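Local coordinates for protein calmodulin, putative (Entamoeba histolytica, PDB 4OCI) that binds calcium through an EF-hand, takes part in initiating phagocytosis of human erythrocytes by the amoeba, is calmodulin-like and may be associated with myosin, at residues A[55-59]-A[60-64]; A[116-119]-A[120-124]. All blocks are in the same frame, centred on the assembly; numbering follows the deposited sequence.

Contact 1: residues A[55-59]-A[60-64]. With NA (sodium ion), chain C.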
ATOM      1  N   ARG A  55      -4.721  14.086   7.034  1.00 28.00           N
ATOM      2  CA  ARG A  55      -4.745  13.580   8.390  1.00 26.52           C
ATOM      3  C   ARG A  55      -4.876  12.050   8.501  1.00 25.59           C
ATOM      4  O   ARG A  55      -4.626  11.460   9.556  1.00 25.13           O
ATOM      5  CB  ARG A  55      -5.930  14.258   9.146  1.00 28.77           C
ATOM      6  CG  ARG A  55      -5.664  15.729   9.346  1.00 35.02           C
ATOM      7  CD  ARG A  55      -6.642  16.296  10.338  1.00 43.34           C
ATOM      8  NE  ARG A  55      -6.641  17.762  10.423  1.00 48.08           N
ATOM      9  CZ  ARG A  55      -6.170  18.454  11.467  1.00 53.26           C
ATOM     10  NH1 ARG A  55      -5.599  17.828  12.506  1.00 50.80           N
ATOM     11  NH2 ARG A  55      -6.265  19.789  11.472  1.00 55.40           N
ATOM     12  N   GLY A  56      -5.296  11.363   7.450  1.00 24.30           N
ATOM     13  CA  GLY A  56      -5.488   9.933   7.630  1.00 20.42           C
ATOM     14  C   GLY A  56      -6.915   9.592   7.215  1.00 20.25           C
ATOM     15  O   GLY A  56      -7.539  10.322   6.459  1.00 19.36           O
HETATM   16  N   MSE A  57      -7.409   8.459   7.678  1.00 19.21           N
HETATM   17  CA  MSE A  57      -8.696   7.991   7.293  1.00 19.23           C
HETATM   18  C   MSE A  57      -9.722   8.225   8.419  1.00 19.25           C
HETATM   19  O   MSE A  57      -9.513   7.763   9.500  1.00 19.42           O
HETATM   20  CB  MSE A  57      -8.603   6.497   6.929  1.00 17.25           C
HETATM   21  CG  MSE A  57      -9.970   6.030   6.410  1.00 23.97           C
HETATM   22 SE   MSE A  57      -9.853   4.177   6.123  1.00 28.67          SE
HETATM   23  CE  MSE A  57      -9.494   4.489   4.173  1.00 28.30           C
ATOM     24  N   SER A  58     -10.794   8.955   8.157  1.00 19.00           N
ATOM     25  CA  SER A  58     -11.808   9.296   9.174  1.00 20.61           C
ATOM     26  C   SER A  58     -12.758   8.127   9.307  1.00 20.30           C
ATOM     27  O   SER A  58     -12.673   7.156   8.540  1.00 19.43           O
ATOM     28  CB  SER A  58     -12.587  10.543   8.700  1.00 21.76           C
ATOM     29  OG  SER A  58     -13.400  10.126   7.611  1.00 22.93           O
ATOM     30  N   TYR A  59     -13.590   8.122  10.354  1.00 19.11           N
ATOM     31  CA  TYR A  59     -14.540   7.040  10.537  1.00 18.10           C
ATOM     32  C   TYR A  59     -15.480   6.863   9.348  1.00 19.83           C
ATOM     33  O   TYR A  59     -15.836   5.742   8.973  1.00 18.70           O
ATOM     34  CB  TYR A  59     -15.395   7.321  11.807  1.00 19.75           C
ATOM     35  CG  TYR A  59     -16.405   6.248  11.973  1.00 20.31           C
ATOM     36  CD1 TYR A  59     -16.009   4.933  12.297  1.00 24.34           C
ATOM     37  CD2 TYR A  59     -17.728   6.514  11.712  1.00 25.48           C
ATOM     38  CE1 TYR A  59     -16.907   3.923  12.382  1.00 23.96           C
ATOM     39  CE2 TYR A  59     -18.679   5.497  11.812  1.00 29.54           C
ATOM     40  CZ  TYR A  59     -18.249   4.218  12.135  1.00 29.38           C
ATOM     41  OH  TYR A  59     -19.213   3.245  12.246  1.00 32.24           O
ATOM     42  N   GLU A  60     -16.007   7.968   8.803  1.00 20.01           N
ATOM     43  CA  GLU A  60     -16.953   7.748   7.688  1.00 23.27           C
ATOM     44  C   GLU A  60     -16.311   7.274   6.357  1.00 22.16           C
ATOM     45  O   GLU A  60     -16.923   6.452   5.681  1.00 22.03           O
ATOM     46  CB  GLU A  60     -17.906   8.947   7.454  1.00 24.16           C
ATOM     47  CG  GLU A  60     -19.027   9.016   8.557  1.00 31.14           C
ATOM     48  CD  GLU A  60     -20.128   7.843   8.465  1.00 44.24           C
ATOM     49  OE1 GLU A  60     -20.258   7.098   7.398  1.00 47.77           O
ATOM     50  OE2 GLU A  60     -20.884   7.668   9.477  1.00 46.26           O
ATOM     51  N   LEU A  61     -15.086   7.715   6.028  1.00 20.22           N
ATOM     52  CA  LEU A  61     -14.354   7.141   4.884  1.00 19.85           C
ATOM     53  C   LEU A  61     -14.113   5.641   5.158  1.00 20.48           C
ATOM     54  O   LEU A  61     -14.190   4.841   4.249  1.00 20.33           O
ATOM     55  CB  LEU A  61     -12.989   7.832   4.727  1.00 18.50           C
ATOM     56  CG  LEU A  61     -13.143   9.246   4.104  1.00 25.62           C
ATOM     57  CD1 LEU A  61     -11.902  10.227   4.261  1.00 30.37           C
ATOM     58  CD2 LEU A  61     -13.559   9.033   2.620  1.00 28.05           C
ATOM     59  N   PHE A  62     -13.757   5.291   6.401  1.00 18.83           N
ATOM     60  CA  PHE A  62     -13.543   3.891   6.831  1.00 19.46           C
ATOM     61  C   PHE A  62     -14.733   2.982   6.623  1.00 19.71           C
ATOM     62  O   PHE A  62     -14.596   1.896   6.060  1.00 19.34           O
ATOM     63  CB  PHE A  62     -13.123   3.806   8.326  1.00 18.07           C
ATOM     64  CG  PHE A  62     -13.088   2.378   8.819  1.00 21.93           C
ATOM     65  CD1 PHE A  62     -12.040   1.529   8.442  1.00 22.44           C
ATOM     66  CD2 PHE A  62     -14.153   1.856   9.540  1.00 25.26           C
ATOM     67  CE1 PHE A  62     -12.029   0.183   8.815  1.00 24.04           C
ATOM     68  CE2 PHE A  62     -14.149   0.510   9.941  1.00 27.05           C
ATOM     69  CZ  PHE A  62     -13.099  -0.313   9.548  1.00 24.88           C
ATOM     70  N   THR A  63     -15.918   3.384   7.086  1.00 21.38           N
ATOM     71  CA  THR A  63     -17.093   2.549   6.871  1.00 22.47           C
ATOM     72  C   THR A  63     -17.449   2.391   5.388  1.00 23.70           C
ATOM     73  O   THR A  63     -17.794   1.287   4.977  1.00 22.37           O
ATOM     74  CB  THR A  63     -18.360   3.022   7.595  1.00 24.92           C
ATOM     75  OG1 THR A  63     -18.739   4.322   7.101  1.00 22.15           O
ATOM     76  CG2 THR A  63     -18.146   3.116   9.039  1.00 24.39           C
ATOM     77  N   SER A  64     -17.327   3.447   4.592  1.00 23.28           N
ATOM     78  CA  SER A  64     -17.457   3.287   3.115  1.00 26.12           C
ATOM     79  C   SER A  64     -16.459   2.329   2.526  1.00 26.24           C
ATOM     80  O   SER A  64     -16.868   1.407   1.828  1.00 26.80           O
ATOM     81  CB  SER A  64     -17.347   4.626   2.422  1.00 26.40           C
ATOM     82  OG  SER A  64     -18.365   5.458   2.995  1.00 28.80           O
TER
HETATM   83 NA    NA C 202     -19.308   5.635   5.291  1.00 27.71          NA
HETATM   84  O   HOH W   1     -15.942  10.573   9.953  1.00 28.07           O
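Tyr59 swings its ring out with CG opposite the backbone N (chi1 178°), while Thr63, one turn on, has OG1 wedged between its own N and carbonyl carbon (chi1 63°). That rotation sends the two branches of Thr63 different ways. Its methyl CG2 lies over a face of the Tyr59 ring, at the phenol end, 3.3 Å from Tyr59 CZ, and its OG1 goes to a sodium ion, 2.3 Å from the metal. Glu60 grips the same ion twice, through its carbonyl O and through OE1; the bend at chi2 folds the carboxylate back for this, and Ser64 OG joins them as a fourth ligand. The other oxygen, Glu60 OE2, stays 3.9 Å from Tyr59 CE2, with the carboxylate plane 82° from that of the ring.

This is the start of helix 59-71, and Ser58 is its N-cap. The helix and the preceding loop pack beside the calcium-binding EF-hand, whose ligand Tyr22 touches Ser58. The capping bond from Leu61 N to Ser58 OG is straight but weak at 3.3 Å, and the leucine side chain packs against the same hydroxyl. A water accepts from Glu60 N and sits at weak range from Ser58 OG. The first full helical turns follow, with Phe62 N giving to Ser58 O at 3.0 Å and Thr63 N to Tyr59 O.

On the inner side, selenomethionine Met57 runs across Phe62 at about a right angle. Its SE is 3.8 Å from Phe62 CA and 5.5 Å from the centroid of the ring, at the ring edge, a Met-aromatic contact. Both side chains also touch Phe28 of helix 25-34, and the backbone of Met57 pairs with Leu23. Phe12 of helix 9-15 meets the Tyr59 ring edge-to-face.

Contact 2: residues A[116-119]-A[120-124]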
ATOM      1  N   THR A 116      -5.380 -18.837 -12.870  1.00 31.25           N
ATOM      2  CA  THR A 116      -4.400 -19.648 -13.558  1.00 33.16           C
ATOM      3  C   THR A 116      -2.972 -19.238 -13.119  1.00 32.82           C
ATOM      4  O   THR A 116      -2.148 -20.081 -12.841  1.00 32.19           O
ATOM      5  CB  THR A 116      -4.572 -19.431 -15.078  1.00 33.18           C
ATOM      6  OG1 THR A 116      -5.926 -19.727 -15.435  1.00 38.01           O
ATOM      7  CG2 THR A 116      -3.654 -20.334 -15.895  1.00 34.64           C
ATOM      8  N   ASP A 117      -2.709 -17.932 -13.024  1.00 34.10           N
ATOM      9  CA  ASP A 117      -1.371 -17.450 -12.690  1.00 34.44           C
ATOM     10  C   ASP A 117      -1.036 -17.788 -11.259  1.00 33.17           C
ATOM     11  O   ASP A 117       0.066 -18.163 -10.968  1.00 34.48           O
ATOM     12  CB  ASP A 117      -1.291 -15.939 -12.880  1.00 36.36           C
ATOM     13  CG  ASP A 117      -1.292 -15.503 -14.406  1.00 43.38           C
ATOM     14  OD1 ASP A 117      -1.219 -16.396 -15.325  1.00 48.17           O
ATOM     15  OD2 ASP A 117      -1.396 -14.255 -14.662  1.00 47.40           O
ATOM     16  N   LEU A 118      -2.008 -17.676 -10.372  1.00 31.30           N
ATOM     17  CA  LEU A 118      -1.851 -18.133  -9.027  1.00 31.13           C
ATOM     18  C   LEU A 118      -1.588 -19.659  -8.922  1.00 30.54           C
ATOM     19  O   LEU A 118      -0.732 -20.105  -8.118  1.00 29.99           O
ATOM     20  CB  LEU A 118      -3.120 -17.776  -8.277  1.00 30.70           C
ATOM     21  CG  LEU A 118      -3.057 -18.097  -6.815  1.00 33.61           C
ATOM     22  CD1 LEU A 118      -2.250 -16.963  -6.028  1.00 33.79           C
ATOM     23  CD2 LEU A 118      -4.477 -18.216  -6.355  1.00 33.29           C
ATOM     24  N   PHE A 119      -2.346 -20.460  -9.690  1.00 28.65           N
ATOM     25  CA  PHE A 119      -2.165 -21.924  -9.648  1.00 28.48           C
ATOM     26  C   PHE A 119      -0.798 -22.291 -10.199  1.00 29.56           C
ATOM     27  O   PHE A 119      -0.147 -23.126  -9.639  1.00 29.66           O
ATOM     28  CB  PHE A 119      -3.262 -22.658 -10.461  1.00 27.33           C
ATOM     29  CG  PHE A 119      -4.610 -22.787  -9.731  1.00 23.76           C
ATOM     30  CD1 PHE A 119      -4.830 -22.217  -8.522  1.00 25.68           C
ATOM     31  CD2 PHE A 119      -5.648 -23.530 -10.310  1.00 27.47           C
ATOM     32  CE1 PHE A 119      -6.108 -22.359  -7.841  1.00 26.47           C
ATOM     33  CE2 PHE A 119      -6.899 -23.677  -9.669  1.00 29.29           C
ATOM     34  CZ  PHE A 119      -7.119 -23.084  -8.419  1.00 23.00           C
ATOM     35  N   THR A 120      -0.374 -21.653 -11.283  1.00 32.39           N
ATOM     36  CA  THR A 120       0.984 -21.856 -11.840  1.00 36.13           C
ATOM     37  C   THR A 120       2.083 -21.493 -10.857  1.00 36.09           C
ATOM     38  O   THR A 120       3.008 -22.241 -10.690  1.00 37.60           O
ATOM     39  CB  THR A 120       1.159 -20.996 -13.100  1.00 38.26           C
ATOM     40  OG1 THR A 120       0.307 -21.551 -14.125  1.00 42.63           O
ATOM     41  CG2 THR A 120       2.613 -21.009 -13.595  1.00 41.40           C
ATOM     42  N   PHE A 121       1.935 -20.366 -10.177  1.00 35.31           N
ATOM     43  CA  PHE A 121       2.847 -19.919  -9.154  1.00 35.32           C
ATOM     44  C   PHE A 121       3.002 -20.978  -8.006  1.00 35.71           C
ATOM     45  O   PHE A 121       4.135 -21.301  -7.541  1.00 35.10           O
ATOM     46  CB  PHE A 121       2.313 -18.544  -8.686  1.00 36.57           C
ATOM     47  CG  PHE A 121       2.985 -17.980  -7.500  1.00 36.49           C
ATOM     48  CD1 PHE A 121       4.315 -17.616  -7.548  1.00 40.23           C
ATOM     49  CD2 PHE A 121       2.278 -17.768  -6.329  1.00 38.25           C
ATOM     50  CE1 PHE A 121       4.939 -17.040  -6.429  1.00 40.47           C
ATOM     51  CE2 PHE A 121       2.898 -17.243  -5.199  1.00 39.44           C
ATOM     52  CZ  PHE A 121       4.239 -16.850  -5.268  1.00 39.13           C
HETATM   53  N   MSE A 122       1.887 -21.578  -7.592  1.00 33.21           N
HETATM   54  CA  MSE A 122       1.922 -22.520  -6.499  1.00 32.95           C
HETATM   55  C   MSE A 122       2.167 -23.941  -6.926  1.00 32.20           C
HETATM   56  O   MSE A 122       2.331 -24.809  -6.083  1.00 32.88           O
HETATM   57  CB  MSE A 122       0.622 -22.446  -5.706  1.00 31.56           C
HETATM   58  CG  MSE A 122       0.617 -21.218  -4.829  1.00 38.20           C
HETATM   59 SE   MSE A 122      -1.086 -21.165  -3.901  1.00 44.47          SE
HETATM   60  CE  MSE A 122      -0.941 -19.359  -3.082  1.00 41.71           C
ATOM     61  N   GLY A 123       2.155 -24.197  -8.212  1.00 31.63           N
ATOM     62  CA  GLY A 123       2.483 -25.533  -8.745  1.00 34.08           C
ATOM     63  C   GLY A 123       1.253 -26.449  -8.748  1.00 33.33           C
ATOM     64  O   GLY A 123       1.335 -27.640  -8.460  1.00 33.96           O
ATOM     65  N   ILE A 124       0.094 -25.859  -9.001  1.00 32.71           N
ATOM     66  CA  ILE A 124      -1.148 -26.576  -8.825  1.00 30.77           C
ATOM     67  C   ILE A 124      -1.529 -26.906 -10.278  1.00 31.79           C
ATOM     68  O   ILE A 124      -1.568 -25.994 -11.119  1.00 30.42           O
ATOM     69  CB  ILE A 124      -2.199 -25.662  -8.145  1.00 30.65           C
ATOM     70  CG1 ILE A 124      -1.916 -25.501  -6.639  1.00 26.28           C
ATOM     71  CG2 ILE A 124      -3.646 -26.195  -8.440  1.00 29.77           C
ATOM     72  CD1 ILE A 124      -2.875 -24.552  -5.966  1.00 23.49           C
TER
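A Schellman motif ends helix 112-122, and Phe119 and Ile124, the first and last residues of the motif, meet across it. Gly123 leaves the helix with a positive phi of 85°, which turns the chain so that Ile124 N comes back to Phe119 O at 2.8 Å, a nearly straight bond. Gly123 N makes the second bond back into the last turn, to Thr120 O at 3.3 Å. Weak extra bonds reach Phe119 O from Gly123 N, bent, and from Met122 N, which bonds chiefly to Leu118 O.

The side chains follow the reversal. Ile124 CG2 rests over one face of the Phe119 ring, 4.0 Å from its centroid and 21° off the normal, a CH-pi contact displaced toward the rim; Ile124 CD1 adds a touch on Phe119 CD1. The methyl gets there because CG2 stands opposite the backbone N of Ile124, with CG1 taking the other branch at chi1 -76°. Ala96 of helix 96-106 packs against both residues.

Farther round the helix, Leu118 CD1 and the CE of selenomethionine Met122 lie 4.0 Å apart, the two side chains running alongside in the same direction. Met122 then continues onto Phe135 of helix 132-145. One turn earlier Thr116 O is held twice by Thr120: its N gives at 2.8 Å, and its OG1 gives at 3.1 Å from above the carbonyl plane. Val54 of the second subunit packs on Asp117 and Leu118. The 6→1 bond from Ile124 N to Phe119 O, with a hydrophobic contact between the same two residues, is typical of the Schellman C-cap of an alpha helix.

How the contacts relate
Coming from the N terminus, the chain passes the calcium loop and helices 25-34 and 41-50 before contact 1, which starts helix 59-71 and ties its first turn to helix 25-34. It then runs on through helices 76-86 and 96-106 to contact 2, where helix 112-122 ends and the chain turns toward strand 129-131. The two contacts are in series, neither nested nor crossed, and each closes only a local turn. The centres of contact 1 and contact 2 lie about 36 Å apart, on opposite sides of the chain's centre. Both touch the second subunit: Arg55, in 55-59, packs on Thr120 of the other copy, and Thr120 here packs on that copy's Arg55.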